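Local coordinates for protein alcohol dehydrogenase, zinc-containing (Streptococcus pneumoniae serotype 2, PDB 5YLN) that probably catalyses the NAD+-dependent oxidation of alcohols as a zinc-containing alcohol dehydrogenase, with two zinc sites in each chain, at residues T158-I162 with G163-G167. Residues are numbered along the deposited sequence; the frame is centred on the assembly and turned at random.
Sequences TGYEI and GVLKG
Leu165 reaches back along the helix to the ring of Tyr160, five residues earlier, and lays its CD1 methyl over one face. CD1 sits 4.0 Å from the ring centroid, 26° off the normal, which meets the definition of a CH-pi contact; it is shifted toward the rim, with CE2 of Tyr160 the nearest ring atom at 3.6 Å. Tyr160 CB points away from the later residues, but with CG anti to the backbone N (chi1 -174°) the ring swings back beside the carbonyl carbon, where Leu165 and Val164 can meet it. Val164 meets the same ring obliquely, its CG1 4.0 Å from Tyr160 CD1.

The wider backbone turn is consistent with this i to i+5 pairing. Leu165 N donates to Tyr160 O at 2.8 Å, almost straight in line with the carbonyl, an i to i+5 bond that marks a pi-type turn. Val164 N also donates to Tyr160 O, at 3.1 Å, but from above the carbonyl plane, so two N-H groups grip this oxygen. Gly159 O receives weak bonds from the N atoms of both Gly163 and Val164, and Lys166 N continues the i to i+5 pattern to Glu161 O at 3.3 Å. On another side of the turn, Ile162 and Lys166 run side by side, with Ile162 CD1 3.8 Å from Lys166 CE.

The hydroxyls of Tyr160 and Tyr194 are hydrogen-bonded to each other, while Glu161 OE1 accepts from the backbone N of Ser298 and Thr299, and OE2 pairs with Thr301 OG1. Helix 157-165 packs against helix 182-191, Tyr160 and Val164 touching Thr190, and through Tyr160 against helix 302-310; its Thr158 end lies near the zinc bound by Cys42 and His64.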
loop_
_atom_site.group_PDB
_atom_site.type_symbol
_atom_site.label_atom_id
_atom_site.label_comp_id
_atom_site.label_asym_id
_atom_site.label_seq_id
_atom_site.Cartn_x
_atom_site.Cartn_y
_atom_site.Cartn_z
ATOM N N THR A 158 5.932 -0.805 17.348
ATOM C CA THR A 158 6.411 -0.415 16.021
ATOM C C THR A 158 6.473 -1.626 15.099
ATOM O O THR A 158 5.840 -1.647 14.037
ATOM C CB THR A 158 7.784 0.292 16.109
ATOM O OG1 THR A 158 7.635 1.548 16.783
ATOM C CG2 THR A 158 8.324 0.603 14.690
ATOM N N GLY A 159 7.199 -2.664 15.513
ATOM C CA GLY A 159 7.231 -3.904 14.740
ATOM C C GLY A 159 5.842 -4.490 14.478
ATOM O O GLY A 159 5.567 -4.998 13.387
ATOM N N TYR A 160 4.950 -4.447 15.481
ATOM C CA TYR A 160 3.642 -5.093 15.343
ATOM C C TYR A 160 2.726 -4.295 14.422
ATOM O O TYR A 160 2.247 -4.816 13.416
ATOM C CB TYR A 160 2.994 -5.295 16.719
ATOM C CG TYR A 160 1.689 -6.098 16.709
ATOM C CD1 TYR A 160 1.618 -7.373 16.131
ATOM C CD2 TYR A 160 0.537 -5.590 17.302
ATOM C CE1 TYR A 160 0.427 -8.104 16.123
ATOM C CE2 TYR A 160 -0.656 -6.312 17.308
ATOM C CZ TYR A 160 -0.702 -7.567 16.720
ATOM O OH TYR A 160 -1.880 -8.269 16.720
ATOM N N GLU A 161 2.488 -3.018 14.741
ATOM C CA GLU A 161 1.552 -2.208 13.954
ATOM C C GLU A 161 2.099 -1.917 12.559
ATOM O O GLU A 161 1.375 -2.048 11.564
ATOM C CB GLU A 161 1.245 -0.896 14.680
ATOM C CG GLU A 161 0.530 -1.092 16.011
ATOM C CD GLU A 161 0.428 0.185 16.851
ATOM O OE1 GLU A 161 0.639 1.295 16.322
ATOM O OE2 GLU A 161 0.124 0.058 18.057
ATOM N N ILE A 162 3.381 -1.544 12.464
ATOM C CA ILE A 162 3.926 -1.059 11.203
ATOM C C ILE A 162 4.564 -2.164 10.360
ATOM O O ILE A 162 4.543 -2.084 9.128
ATOM C CB ILE A 162 4.937 0.084 11.454
ATOM C CG1 ILE A 162 4.331 1.127 12.405
ATOM C CG2 ILE A 162 5.422 0.677 10.128
ATOM C CD1 ILE A 162 2.931 1.643 11.991
ATOM N N GLY A 163 5.107 -3.204 10.971
ATOM C CA GLY A 163 5.654 -4.314 10.216
ATOM C C GLY A 163 4.727 -5.507 10.017
ATOM O O GLY A 163 4.741 -6.148 8.968
ATOM N N VAL A 164 3.923 -5.847 11.038
ATOM C CA VAL A 164 3.186 -7.107 11.046
ATOM C C VAL A 164 1.735 -6.903 10.586
ATOM O O VAL A 164 1.241 -7.590 9.681
ATOM C CB VAL A 164 3.255 -7.792 12.427
ATOM C CG1 VAL A 164 2.283 -9.016 12.512
ATOM C CG2 VAL A 164 4.694 -8.218 12.704
ATOM N N LEU A 165 1.056 -5.914 11.169
ATOM C CA LEU A 165 -0.342 -5.641 10.814
ATOM C C LEU A 165 -0.469 -4.990 9.432
ATOM O O LEU A 165 -1.296 -5.403 8.610
ATOM C CB LEU A 165 -1.002 -4.769 11.901
ATOM C CG LEU A 165 -1.258 -5.533 13.216
ATOM C CD1 LEU A 165 -1.857 -4.636 14.302
ATOM C CD2 LEU A 165 -2.173 -6.723 12.945
ATOM N N LYS A 166 0.349 -3.974 9.138
ATOM C CA LYS A 166 0.274 -3.389 7.799
ATOM C C LYS A 166 0.745 -4.374 6.742
ATOM O O LYS A 166 0.255 -4.354 5.609
ATOM C CB LYS A 166 1.058 -2.077 7.744
ATOM C CG LYS A 166 0.396 -0.996 8.592
ATOM C CD LYS A 166 1.069 0.350 8.426
ATOM C CE LYS A 166 0.318 1.438 9.177
ATOM N NZ LYS A 166 -0.938 1.818 8.479
ATOM N N GLY A 167 1.626 -5.283 7.109
ATOM C CA GLY A 167 2.067 -6.303 6.180
ATOM C C GLY A 167 1.079 -7.412 5.947
ATOM O O GLY A 167 1.250 -8.179 5.001
#